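Flagellar brake protein YcgR (Klebsiella pneumoniae, PDB 5KEC) binds cyclic di-GMP and, as the transcriptional activator MrkH, probably switches on the type 3 fimbriae genes that support biofilm formation. Local coordinates at residues B[7-11]-B[102-106]; B[20-26]-B[69-73]; B[61-67]-B[78-82]; B[31-37]-B[110-114]. One frame throughout, in Å; residues are numbered along the deposited sequence.

Contact 1. Residues B[7-11]-B[102-106]; sequences GTIKT and ECLQV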
loop_
_atom_site.group_PDB
_atom_site.type_symbol
_atom_site.label_atom_id
_atom_site.label_comp_id
_atom_site.label_asym_id
_atom_site.label_seq_id
_atom_site.Cartn_x
_atom_site.Cartn_y
_atom_site.Cartn_z
ATOM N N GLY B 7 -14.417 -13.913 16.346
ATOM C CA GLY B 7 -14.246 -13.180 15.105
ATOM C C GLY B 7 -12.837 -12.821 14.668
ATOM O O GLY B 7 -12.051 -12.289 15.460
ATOM N N THR B 8 -12.523 -13.097 13.402
ATOM C CA THR B 8 -11.272 -12.641 12.822
ATOM C C THR B 8 -11.382 -11.147 12.544
ATOM O O THR B 8 -10.381 -10.505 12.273
ATOM C CB THR B 8 -10.931 -13.387 11.526
ATOM O OG1 THR B 8 -11.987 -13.196 10.573
ATOM C CG2 THR B 8 -10.698 -14.882 11.786
ATOM N N ILE B 9 -12.597 -10.603 12.628
ATOM C CA ILE B 9 -12.830 -9.173 12.435
ATOM C C ILE B 9 -13.288 -8.546 13.743
ATOM O O ILE B 9 -14.298 -8.956 14.317
ATOM C CB ILE B 9 -13.912 -8.914 11.370
ATOM C CG1 ILE B 9 -13.504 -9.523 10.034
ATOM C CG2 ILE B 9 -14.167 -7.420 11.201
ATOM C CD1 ILE B 9 -12.394 -8.764 9.340
ATOM N N LYS B 10 -12.536 -7.561 14.220
ATOM C CA LYS B 10 -12.846 -6.886 15.479
ATOM C C LYS B 10 -13.256 -5.436 15.223
ATOM O O LYS B 10 -12.507 -4.668 14.610
ATOM C CB LYS B 10 -11.632 -6.903 16.411
ATOM C CG LYS B 10 -10.815 -8.186 16.384
ATOM C CD LYS B 10 -11.582 -9.356 16.963
ATOM C CE LYS B 10 -10.631 -10.492 17.332
ATOM N NZ LYS B 10 -11.350 -11.608 17.998
ATOM N N THR B 11 -14.437 -5.062 15.705
ATOM C CA THR B 11 -14.929 -3.693 15.546
ATOM C C THR B 11 -15.310 -3.054 16.873
ATOM O O THR B 11 -15.650 -1.876 16.928
ATOM C CB THR B 11 -16.152 -3.628 14.615
ATOM O OG1 THR B 11 -17.136 -4.576 15.053
ATOM C CG2 THR B 11 -15.750 -3.941 13.183
ATOM N N GLU B 102 -10.391 1.336 13.742
ATOM C CA GLU B 102 -11.780 1.095 14.099
ATOM C C GLU B 102 -12.160 -0.292 13.619
ATOM O O GLU B 102 -13.251 -0.780 13.882
ATOM C CB GLU B 102 -12.681 2.159 13.473
ATOM C CG GLU B 102 -12.425 3.559 14.008
ATOM C CD GLU B 102 -13.049 4.640 13.146
ATOM O OE1 GLU B 102 -12.980 4.527 11.904
ATOM O OE2 GLU B 102 -13.611 5.602 13.713
ATOM N N CYS B 103 -11.236 -0.923 12.908
ATOM C CA CYS B 103 -11.427 -2.291 12.463
ATOM C C CYS B 103 -10.101 -3.043 12.445
ATOM O O CYS B 103 -9.087 -2.529 11.973
ATOM C CB CYS B 103 -12.075 -2.325 11.079
ATOM S SG CYS B 103 -12.873 -3.897 10.687
ATOM N N LEU B 104 -10.118 -4.258 12.980
ATOM C CA LEU B 104 -8.959 -5.130 12.958
ATOM C C LEU B 104 -9.343 -6.411 12.249
ATOM O O LEU B 104 -10.461 -6.904 12.407
ATOM C CB LEU B 104 -8.508 -5.480 14.378
ATOM C CG LEU B 104 -8.007 -4.357 15.283
ATOM C CD1 LEU B 104 -7.723 -4.900 16.671
ATOM C CD2 LEU B 104 -6.766 -3.726 14.685
ATOM N N GLN B 105 -8.414 -6.947 11.470
ATOM C CA GLN B 105 -8.608 -8.260 10.877
ATOM C C GLN B 105 -7.444 -9.185 11.220
ATOM O O GLN B 105 -6.295 -8.919 10.873
ATOM C CB GLN B 105 -8.797 -8.159 9.366
ATOM C CG GLN B 105 -8.916 -9.506 8.682
ATOM C CD GLN B 105 -9.413 -9.386 7.259
ATOM O OE1 GLN B 105 -10.360 -8.651 6.983
ATOM N NE2 GLN B 105 -8.772 -10.103 6.344
ATOM N N VAL B 106 -7.752 -10.270 11.920
ATOM C CA VAL B 106 -6.745 -11.249 12.271
ATOM C C VAL B 106 -6.560 -12.207 11.108
ATOM O O VAL B 106 -7.471 -12.958 10.756
ATOM C CB VAL B 106 -7.135 -12.037 13.527
ATOM C CG1 VAL B 106 -6.037 -13.028 13.889
ATOM C CG2 VAL B 106 -7.398 -11.086 14.679
HETATM O O HOH W 1 -15.036 0.446 15.537
#
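K10 and L104 form a hydrogen-bonded antiparallel pair, the centre of a very short two-stranded ladder. K10 N donates to L104 O at 2.8 Å, and L104 N returns a bond to K10 O at 2.9 Å. Beyond the backbone, K10 spends its first carbons on the partner: CB rests 4.0 Å from L104 CB. The chain then bends at chi2 (-68°) and swings NZ back over its own strand, where it bonds to G7 O at 2.7 Å and also makes a salt bridge with E15. One lysine thus ties the ladder, the N-terminal loop and the following helix together. On the other face lies I9, whose CD1 sits against Q105 CG at 3.6 Å, while its CG2 branch touches C103 SG. T11 CG2 meets that same sulfur, so the two methyls flank one side of SG. T8 pairs through its carbonyl, V106 N bonding to T8 O at 2.7 Å. Past the ladder's other end a water donates to both T11 O and E102 O. Strand 9-10 is thereby added outside strand 104-107, which pairs on its far side with strand 74-87 through Q105 and E77, while L104 reaches I16, I19 and F20 of helix 13-25.

Contact 2. Residues B[20-26]-B[69-73]; sequences FREELRK and LHSDS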
loop_
_atom_site.group_PDB
_atom_site.type_symbol
_atom_site.label_atom_id
_atom_site.label_comp_id
_atom_site.label_asym_id
_atom_site.label_seq_id
_atom_site.Cartn_x
_atom_site.Cartn_y
_atom_site.Cartn_z
ATOM N N PHE B 20 -4.597 -3.686 21.846
ATOM C CA PHE B 20 -3.403 -2.855 21.719
ATOM C C PHE B 20 -2.601 -2.818 23.020
ATOM O O PHE B 20 -1.375 -2.959 23.005
ATOM C CB PHE B 20 -3.752 -1.444 21.227
ATOM C CG PHE B 20 -3.721 -1.311 19.733
ATOM C CD1 PHE B 20 -4.698 -1.903 18.950
ATOM C CD2 PHE B 20 -2.705 -0.601 19.107
ATOM C CE1 PHE B 20 -4.664 -1.794 17.572
ATOM C CE2 PHE B 20 -2.662 -0.490 17.727
ATOM C CZ PHE B 20 -3.644 -1.085 16.958
ATOM N N ARG B 21 -3.297 -2.648 24.141
ATOM C CA ARG B 21 -2.649 -2.619 25.446
ATOM C C ARG B 21 -1.884 -3.903 25.739
ATOM O O ARG B 21 -0.803 -3.868 26.326
ATOM C CB ARG B 21 -3.666 -2.355 26.553
ATOM C CG ARG B 21 -4.238 -0.948 26.548
ATOM C CD ARG B 21 -5.039 -0.693 27.813
ATOM N NE ARG B 21 -5.590 0.658 27.861
ATOM C CZ ARG B 21 -4.906 1.728 28.257
ATOM N NH1 ARG B 21 -3.636 1.605 28.626
ATOM N NH2 ARG B 21 -5.487 2.922 28.276
ATOM N N GLU B 22 -2.448 -5.033 25.324
ATOM C CA GLU B 22 -1.825 -6.326 25.563
ATOM C C GLU B 22 -0.587 -6.510 24.697
ATOM O O GLU B 22 0.471 -6.905 25.190
ATOM C CB GLU B 22 -2.824 -7.456 25.310
ATOM C CG GLU B 22 -2.240 -8.845 25.497
ATOM C CD GLU B 22 -3.305 -9.926 25.516
ATOM O OE1 GLU B 22 -3.897 -10.214 24.452
ATOM O OE2 GLU B 22 -3.555 -10.484 26.603
ATOM N N GLU B 23 -0.717 -6.221 23.406
ATOM C CA GLU B 23 0.409 -6.370 22.495
ATOM C C GLU B 23 1.547 -5.421 22.886
ATOM O O GLU B 23 2.724 -5.767 22.789
ATOM C CB GLU B 23 -0.033 -6.145 21.047
ATOM C CG GLU B 23 -1.143 -7.079 20.588
ATOM C CD GLU B 23 -0.796 -8.556 20.759
ATOM O OE1 GLU B 23 0.375 -8.941 20.568
ATOM O OE2 GLU B 23 -1.703 -9.343 21.087
ATOM N N LEU B 24 1.190 -4.227 23.345
ATOM C CA LEU B 24 2.174 -3.289 23.875
ATOM C C LEU B 24 2.993 -3.961 24.977
ATOM O O LEU B 24 4.232 -3.920 24.977
ATOM C CB LEU B 24 1.466 -2.055 24.432
ATOM C CG LEU B 24 2.293 -1.174 25.366
ATOM C CD1 LEU B 24 3.176 -0.237 24.562
ATOM C CD2 LEU B 24 1.367 -0.388 26.278
ATOM N N ARG B 25 2.278 -4.605 25.895
ATOM C CA ARG B 25 2.855 -5.245 27.073
ATOM C C ARG B 25 3.709 -6.457 26.715
ATOM O O ARG B 25 4.623 -6.827 27.451
ATOM C CB ARG B 25 1.732 -5.649 28.035
ATOM C CG ARG B 25 2.190 -6.435 29.246
ATOM C CD ARG B 25 1.025 -6.726 30.184
ATOM N NE ARG B 25 0.158 -7.794 29.689
ATOM C CZ ARG B 25 -1.046 -8.070 30.188
ATOM N NH1 ARG B 25 -1.531 -7.350 31.193
ATOM N NH2 ARG B 25 -1.768 -9.061 29.681
ATOM N N LYS B 26 3.415 -7.071 25.577
ATOM C CA LYS B 26 4.160 -8.242 25.152
ATOM C C LYS B 26 5.283 -7.868 24.201
ATOM O O LYS B 26 5.954 -8.735 23.661
ATOM C CB LYS B 26 3.220 -9.261 24.506
ATOM C CG LYS B 26 2.090 -9.663 25.432
ATOM C CD LYS B 26 1.567 -11.046 25.123
ATOM C CE LYS B 26 1.022 -11.137 23.712
ATOM N NZ LYS B 26 0.452 -12.488 23.445
ATOM N N LEU B 69 0.419 -6.163 13.225
ATOM C CA LEU B 69 0.886 -6.577 14.538
ATOM C C LEU B 69 1.124 -8.070 14.506
ATOM O O LEU B 69 0.192 -8.845 14.283
ATOM C CB LEU B 69 -0.140 -6.241 15.617
ATOM C CG LEU B 69 -0.058 -4.837 16.209
ATOM C CD1 LEU B 69 -1.301 -4.560 17.041
ATOM C CD2 LEU B 69 1.213 -4.682 17.048
ATOM N N HIS B 70 2.375 -8.473 14.712
ATOM C CA HIS B 70 2.734 -9.880 14.636
ATOM C C HIS B 70 2.487 -10.563 15.977
ATOM O O HIS B 70 3.428 -10.931 16.680
ATOM C CB HIS B 70 4.190 -10.045 14.188
ATOM C CG HIS B 70 4.467 -9.487 12.825
ATOM N ND1 HIS B 70 4.419 -10.259 11.682
ATOM C CD2 HIS B 70 4.792 -8.237 12.419
ATOM C CE1 HIS B 70 4.702 -9.508 10.633
ATOM N NE2 HIS B 70 4.932 -8.276 11.052
ATOM N N SER B 71 1.211 -10.725 16.321
ATOM C CA SER B 71 0.823 -11.313 17.598
ATOM C C SER B 71 0.943 -12.832 17.584
ATOM O O SER B 71 1.076 -13.447 16.524
ATOM C CB SER B 71 -0.607 -10.915 17.955
ATOM O OG SER B 71 -1.029 -11.554 19.146
ATOM N N ASP B 72 0.896 -13.424 18.774
ATOM C CA ASP B 72 0.946 -14.873 18.931
ATOM C C ASP B 72 -0.324 -15.505 18.385
ATOM O O ASP B 72 -0.331 -16.670 17.985
ATOM C CB ASP B 72 1.095 -15.241 20.408
ATOM C CG ASP B 72 2.397 -14.756 21.005
ATOM O OD1 ASP B 72 3.422 -14.777 20.292
ATOM O OD2 ASP B 72 2.397 -14.354 22.188
ATOM N N SER B 73 -1.400 -14.724 18.377
ATOM C CA SER B 73 -2.710 -15.213 17.969
ATOM C C SER B 73 -2.874 -15.157 16.453
ATOM O O SER B 73 -3.840 -15.684 15.903
ATOM C CB SER B 73 -3.808 -14.397 18.649
ATOM O OG SER B 73 -3.673 -13.015 18.354
#
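S71 OG lies 3.0 Å from E23 OE2, a polar meeting point between helix 13-25 and strand 64-71. The motif is a helix laid across an antiparallel sheet in the MrkH-like, YcgR-like domain, the short segments crossing at 74°. The hydroxyl of S71 is also 3.1 Å from S73 OG, so its single proton has more than one possible destination, and the bond to E23 is not settled. Deeper in, the contact turns apolar: L69 CD1 stands over one face of the F20 ring, nearer its rim than its centre, 4.2 Å from F20 CZ. At the outer end K26, just past the helix, forms a salt bridge in which NZ approaches D72 OD2 at 3.0 Å from above the carboxylate plane. K26 and D72 reach out to each other across the gap between helix end and loop. A second shell sets the first in place. E23 bends at chi2 (-56°), turning its carboxylate to S71, and its OE1 is held by T28 OG1. F20 is packed by F51 and by the edge-to-face ring of F78; L69 is fixed through backbone bonds to I76. H70, which binds cyclic di-GMP in the nucleotide-bound protein, starts away from the helix, and its NE2 is hydrogen-bonded to E31 OE1. It centres an inverse gamma turn, closed by a weak bond of 3.0 Å from S71 N to L69 O.

Contact 3. Residues B[61-67]-B[78-82]; sequences SGHKIRF and FNAAL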
loop_
_atom_site.group_PDB
_atom_site.type_symbol
_atom_site.label_atom_id
_atom_site.label_comp_id
_atom_site.label_asym_id
_atom_site.label_seq_id
_atom_site.Cartn_x
_atom_site.Cartn_y
_atom_site.Cartn_z
ATOM N N SER B 61 1.916 11.680 5.875
ATOM C CA SER B 61 0.786 12.042 6.720
ATOM C C SER B 61 -0.483 12.224 5.891
ATOM O O SER B 61 -0.459 12.099 4.666
ATOM C CB SER B 61 1.096 13.321 7.501
ATOM O OG SER B 61 0.059 13.630 8.419
ATOM N N GLY B 62 -1.592 12.514 6.568
ATOM C CA GLY B 62 -2.863 12.737 5.903
ATOM C C GLY B 62 -3.271 11.571 5.025
ATOM O O GLY B 62 -3.981 11.740 4.032
ATOM N N HIS B 63 -2.819 10.379 5.398
ATOM C CA HIS B 63 -3.088 9.177 4.625
ATOM C C HIS B 63 -3.111 7.966 5.551
ATOM O O HIS B 63 -2.327 7.886 6.496
ATOM C CB HIS B 63 -2.020 9.007 3.541
ATOM C CG HIS B 63 -2.236 7.822 2.653
ATOM N ND1 HIS B 63 -3.390 7.639 1.923
ATOM C CD2 HIS B 63 -1.441 6.762 2.373
ATOM C CE1 HIS B 63 -3.299 6.514 1.234
ATOM N NE2 HIS B 63 -2.126 5.963 1.490
ATOM N N LYS B 64 -4.022 7.035 5.292
ATOM C CA LYS B 64 -4.093 5.801 6.067
ATOM C C LYS B 64 -2.854 4.935 5.828
ATOM O O LYS B 64 -2.487 4.664 4.684
ATOM C CB LYS B 64 -5.360 5.015 5.717
ATOM C CG LYS B 64 -6.631 5.543 6.365
ATOM C CD LYS B 64 -6.627 5.313 7.867
ATOM C CE LYS B 64 -7.991 5.590 8.477
ATOM N NZ LYS B 64 -9.045 4.676 7.949
ATOM N N ILE B 65 -2.216 4.510 6.912
ATOM C CA ILE B 65 -1.019 3.682 6.824
ATOM C C ILE B 65 -1.336 2.225 7.166
ATOM O O ILE B 65 -2.108 1.949 8.082
ATOM C CB ILE B 65 0.090 4.211 7.763
ATOM C CG1 ILE B 65 0.303 5.712 7.547
ATOM C CG2 ILE B 65 1.388 3.457 7.550
ATOM C CD1 ILE B 65 0.672 6.076 6.124
ATOM N N ARG B 66 -0.742 1.297 6.423
ATOM C CA ARG B 66 -0.934 -0.128 6.682
ATOM C C ARG B 66 -0.036 -0.636 7.813
ATOM O O ARG B 66 1.172 -0.384 7.826
ATOM C CB ARG B 66 -0.689 -0.944 5.409
ATOM C CG ARG B 66 -1.958 -1.334 4.667
ATOM C CD ARG B 66 -2.600 -2.575 5.278
ATOM N NE ARG B 66 -2.325 -3.770 4.484
ATOM C CZ ARG B 66 -2.983 -4.086 3.374
ATOM N NH1 ARG B 66 -3.947 -3.291 2.930
ATOM N NH2 ARG B 66 -2.677 -5.191 2.706
ATOM N N PHE B 67 -0.640 -1.352 8.761
ATOM C CA PHE B 67 0.104 -1.951 9.860
ATOM C C PHE B 67 -0.132 -3.449 9.946
ATOM O O PHE B 67 -1.162 -3.962 9.491
ATOM C CB PHE B 67 -0.308 -1.338 11.196
ATOM C CG PHE B 67 0.050 0.107 11.341
ATOM C CD1 PHE B 67 1.178 0.487 12.049
ATOM C CD2 PHE B 67 -0.751 1.092 10.784
ATOM C CE1 PHE B 67 1.503 1.826 12.190
ATOM C CE2 PHE B 67 -0.426 2.419 10.924
ATOM C CZ PHE B 67 0.704 2.784 11.625
ATOM N N PHE B 78 -4.449 -3.812 10.033
ATOM C CA PHE B 78 -5.329 -2.670 10.158
ATOM C C PHE B 78 -4.693 -1.471 9.477
ATOM O O PHE B 78 -3.517 -1.505 9.115
ATOM C CB PHE B 78 -5.600 -2.365 11.633
ATOM C CG PHE B 78 -4.367 -2.047 12.423
ATOM C CD1 PHE B 78 -3.998 -0.734 12.656
ATOM C CD2 PHE B 78 -3.568 -3.066 12.928
ATOM C CE1 PHE B 78 -2.858 -0.437 13.390
ATOM C CE2 PHE B 78 -2.429 -2.778 13.662
ATOM C CZ PHE B 78 -2.077 -1.460 13.893
ATOM N N ASN B 79 -5.481 -0.421 9.291
ATOM C CA ASN B 79 -4.978 0.830 8.758
ATOM C C ASN B 79 -5.211 1.898 9.798
ATOM O O ASN B 79 -6.143 1.795 10.590
ATOM C CB ASN B 79 -5.698 1.190 7.460
ATOM C CG ASN B 79 -5.435 0.189 6.353
ATOM O OD1 ASN B 79 -4.483 0.334 5.586
ATOM N ND2 ASN B 79 -6.277 -0.835 6.266
ATOM N N ALA B 80 -4.364 2.918 9.811
ATOM C CA ALA B 80 -4.522 4.001 10.764
ATOM C C ALA B 80 -3.876 5.264 10.236
ATOM O O ALA B 80 -2.828 5.225 9.591
ATOM C CB ALA B 80 -3.938 3.620 12.127
ATOM N N ALA B 81 -4.517 6.390 10.507
ATOM C CA ALA B 81 -4.007 7.673 10.060
ATOM C C ALA B 81 -3.185 8.329 11.162
ATOM O O ALA B 81 -3.471 8.174 12.350
ATOM C CB ALA B 81 -5.159 8.585 9.635
ATOM N N LEU B 82 -2.162 9.064 10.746
ATOM C CA LEU B 82 -1.296 9.789 11.659
ATOM C C LEU B 82 -2.029 11.029 12.149
ATOM O O LEU B 82 -2.622 11.759 11.355
ATOM C CB LEU B 82 -0.010 10.173 10.927
ATOM C CG LEU B 82 1.199 10.751 11.659
ATOM C CD1 LEU B 82 2.400 10.696 10.732
ATOM C CD2 LEU B 82 0.948 12.175 12.125
#
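The ring of F78 carries F67 CB on one face, 3.5 Å from the ring centroid, a CH-pi contact displaced toward the rim. It is a tight fit, since F67 CB and F78 CZ are 3.2 Å apart. The two phenyl planes are almost parallel (3°), yet they are slid so far past each other that they barely overlap: the neighbour is covered by the CB of F67 more than by its ring. At the in-plane edge of the F67 ring lies A80 O, with A80 CB 3.9 Å from F67 CE2. F78 can offer its face because CG sits between the backbone N and carbonyl carbon (chi1 60°). The backbone is that of a beta hairpin, strands 64-71 and 74-87. Its ladder includes I65 N to A80 O at 2.8 Å and F67 N to F78 O at 2.9 Å. On the opposite sheet face, R66 lays CG against N79 OD1 at 3.2 Å, and K64 folds CD over the A81 backbone N at 3.5 Å. The chemistry thus divides by face. The phenylalanines turn inward, where F20, F51 and F98 meet them edge-to-face, whereas R66 belongs to a polar side and makes a weak bond to R111 O in the linker.

Contact 4. Residues B[31-37]-B[110-114]; sequences EIFFNNT and RRDPR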
loop_
_atom_site.group_PDB
_atom_site.type_symbol
_atom_site.label_atom_id
_atom_site.label_comp_id
_atom_site.label_asym_id
_atom_site.label_seq_id
_atom_site.Cartn_x
_atom_site.Cartn_y
_atom_site.Cartn_z
ATOM N N GLU B 31 4.626 -4.026 12.359
ATOM C CA GLU B 31 5.196 -3.723 11.052
ATOM C C GLU B 31 4.438 -2.583 10.380
ATOM O O GLU B 31 3.219 -2.640 10.238
ATOM C CB GLU B 31 5.184 -4.959 10.157
ATOM C CG GLU B 31 6.004 -4.795 8.888
ATOM C CD GLU B 31 6.311 -6.121 8.214
ATOM O OE1 GLU B 31 5.760 -7.157 8.642
ATOM O OE2 GLU B 31 7.117 -6.125 7.259
ATOM N N ILE B 32 5.172 -1.554 9.971
ATOM C CA ILE B 32 4.592 -0.370 9.347
ATOM C C ILE B 32 5.001 -0.311 7.885
ATOM O O ILE B 32 6.195 -0.295 7.576
ATOM C CB ILE B 32 5.107 0.909 10.030
ATOM C CG1 ILE B 32 5.158 0.720 11.549
ATOM C CG2 ILE B 32 4.268 2.116 9.623
ATOM C CD1 ILE B 32 5.782 1.891 12.297
ATOM N N PHE B 33 4.019 -0.281 6.989
ATOM C CA PHE B 33 4.293 -0.200 5.558
ATOM C C PHE B 33 4.001 1.198 5.033
ATOM O O PHE B 33 2.965 1.781 5.342
ATOM C CB PHE B 33 3.427 -1.192 4.773
ATOM C CG PHE B 33 3.643 -2.623 5.150
ATOM C CD1 PHE B 33 4.688 -3.348 4.599
ATOM C CD2 PHE B 33 2.790 -3.254 6.041
ATOM C CE1 PHE B 33 4.883 -4.674 4.941
ATOM C CE2 PHE B 33 2.984 -4.583 6.386
ATOM C CZ PHE B 33 4.032 -5.290 5.835
ATOM N N PHE B 34 4.921 1.736 4.244
ATOM C CA PHE B 34 4.634 2.933 3.459
ATOM C C PHE B 34 5.462 2.931 2.190
ATOM O O PHE B 34 6.683 2.781 2.237
ATOM C CB PHE B 34 4.855 4.219 4.263
ATOM C CG PHE B 34 6.066 4.187 5.149
ATOM C CD1 PHE B 34 7.252 4.771 4.745
ATOM C CD2 PHE B 34 6.014 3.581 6.389
ATOM C CE1 PHE B 34 8.362 4.745 5.558
ATOM C CE2 PHE B 34 7.122 3.553 7.207
ATOM C CZ PHE B 34 8.297 4.136 6.789
ATOM N N ASN B 35 4.783 3.071 1.056
ATOM C CA ASN B 35 5.450 3.094 -0.235
ATOM C C ASN B 35 6.277 1.831 -0.480
ATOM O O ASN B 35 5.735 0.740 -0.640
ATOM C CB ASN B 35 6.327 4.344 -0.342
ATOM C CG ASN B 35 5.574 5.619 0.011
ATOM O OD1 ASN B 35 4.382 5.746 -0.274
ATOM N ND2 ASN B 35 6.266 6.567 0.638
ATOM N N ASN B 36 7.596 1.992 -0.489
ATOM C CA ASN B 36 8.519 0.905 -0.781
ATOM C C ASN B 36 8.987 0.208 0.487
ATOM O O ASN B 36 9.564 -0.884 0.445
ATOM C CB ASN B 36 9.744 1.477 -1.489
ATOM C CG ASN B 36 10.081 0.734 -2.752
ATOM O OD1 ASN B 36 9.201 0.159 -3.396
ATOM N ND2 ASN B 36 11.361 0.737 -3.122
ATOM N N THR B 37 8.731 0.857 1.615
ATOM C CA THR B 37 9.437 0.555 2.848
ATOM C C THR B 37 8.588 -0.156 3.889
ATOM O O THR B 37 7.377 0.026 3.966
ATOM C CB THR B 37 9.999 1.851 3.465
ATOM O OG1 THR B 37 10.800 2.532 2.491
ATOM C CG2 THR B 37 10.842 1.550 4.699
ATOM N N ARG B 110 0.576 -13.375 5.680
ATOM C CA ARG B 110 1.237 -12.086 5.553
ATOM C C ARG B 110 0.867 -11.454 4.216
ATOM O O ARG B 110 1.282 -11.931 3.162
ATOM C CB ARG B 110 2.753 -12.262 5.640
ATOM C CG ARG B 110 3.520 -10.988 5.374
ATOM C CD ARG B 110 4.979 -11.257 5.039
ATOM N NE ARG B 110 5.658 -10.000 4.758
ATOM C CZ ARG B 110 6.154 -9.206 5.699
ATOM N NH1 ARG B 110 6.052 -9.554 6.975
ATOM N NH2 ARG B 110 6.747 -8.069 5.366
ATOM N N ARG B 111 0.079 -10.387 4.253
ATOM C CA ARG B 111 -0.364 -9.745 3.021
ATOM C C ARG B 111 0.414 -8.462 2.761
ATOM O O ARG B 111 -0.112 -7.358 2.918
ATOM C CB ARG B 111 -1.864 -9.448 3.066
ATOM C CG ARG B 111 -2.754 -10.682 3.040
ATOM C CD ARG B 111 -3.524 -10.825 4.342
ATOM N NE ARG B 111 -4.880 -11.323 4.125
ATOM C CZ ARG B 111 -5.912 -10.553 3.794
ATOM N NH1 ARG B 111 -5.744 -9.247 3.637
ATOM N NH2 ARG B 111 -7.113 -11.087 3.616
ATOM N N ASP B 112 1.667 -8.615 2.355
ATOM C CA ASP B 112 2.538 -7.473 2.135
ATOM C C ASP B 112 2.009 -6.605 0.992
ATOM O O ASP B 112 1.995 -7.031 -0.162
ATOM C CB ASP B 112 3.960 -7.953 1.847
ATOM C CG ASP B 112 4.994 -6.868 2.047
ATOM O OD1 ASP B 112 4.813 -5.760 1.498
ATOM O OD2 ASP B 112 5.983 -7.121 2.768
ATOM N N PRO B 113 1.564 -5.381 1.317
ATOM C CA PRO B 113 0.961 -4.478 0.328
ATOM C C PRO B 113 1.966 -3.942 -0.692
ATOM O O PRO B 113 1.559 -3.346 -1.691
ATOM C CB PRO B 113 0.434 -3.325 1.189
ATOM C CG PRO B 113 1.320 -3.324 2.385
ATOM C CD PRO B 113 1.616 -4.772 2.658
ATOM N N ARG B 114 3.257 -4.146 -0.442
ATOM C CA ARG B 114 4.292 -3.629 -1.328
ATOM C C ARG B 114 4.460 -4.505 -2.570
ATOM O O ARG B 114 5.047 -4.076 -3.562
ATOM C CB ARG B 114 5.624 -3.508 -0.584
ATOM C CG ARG B 114 5.573 -2.643 0.668
ATOM C CD ARG B 114 6.897 -2.698 1.421
ATOM N NE ARG B 114 7.204 -4.050 1.884
ATOM C CZ ARG B 114 8.388 -4.426 2.360
ATOM N NH1 ARG B 114 9.384 -3.549 2.433
ATOM N NH2 ARG B 114 8.583 -5.680 2.756
#
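E31 OE2 accepts from two directions, from R110 NH2 at 2.7 Å and from S38 OG. Its twin OE1 takes R110 NH1 at 2.9 Å and is also bonded to H70 NE2, so both carboxylate oxygens are doubly engaged. R110 grips the acid end-on, NH1 and NH2 taking one oxygen each, with the two flat groups turned 46° apart. R110 NH2 serves a second acid, D112 OD2, at 2.9 Å. Lying between two carboxylates whose oxygens are near each other, this nitrogen would be expected to ease their mutual repulsion. D112 in turn holds R114 side-on: NE meets the syn lone pair of OD1 at 3.0 Å, and NH2 reaches OD2. The anti lone pair of OD1 receives R114 N, which closes an Asx turn. R110 and R114 are the two arginines of the RxxxR motif of PilZ proteins, and both contact cyclic di-GMP in the bound state. In this apo form acidic neighbours occupy their guanidinium groups, which may have to rearrange at least in part when the nucleotide binds. F33 provides an apolar platform for the same loop. P113 CD stands 3.7 Å above the centre of its ring, only 4° off the normal, while R110 NH2 and R114 NE lie at its edge. Farther out, F34 to T37 form a type II' turn joining strands 29-34 and 37-46. R114, bent at chi3 (-62°), reaches this turn, where NH1 makes a weak 3.3 Å bond to N36 O.

Overall arrangement
The four contacts share one eight-stranded antiparallel sheet. Contacts 1 and 2 lie about 14 Å apart (centres), by the two ends of helix 13-25; contacts 3 and 4 are about 12 Å apart (centres), strand 29-34 of contact 4 neighbouring strand 64-71 of contact 3. Strand 64-71 serves both contact 2 and contact 3, and F78 links contacts 1, 2 and 3 through F20 and L104. Along the chain the segments run 7-11, 20-26, 31-37, 61-67, 69-73, 78-82, 102-106 and 110-114, so contacts 1 and 4 alternate while contact 3 lies within the span of either. Contact 4 anchors the arginine-rich linker to the N-terminal domain, and the H70–E31 bond joins it to contact 2, bringing cyclic di-GMP-binding residues from separate segments together.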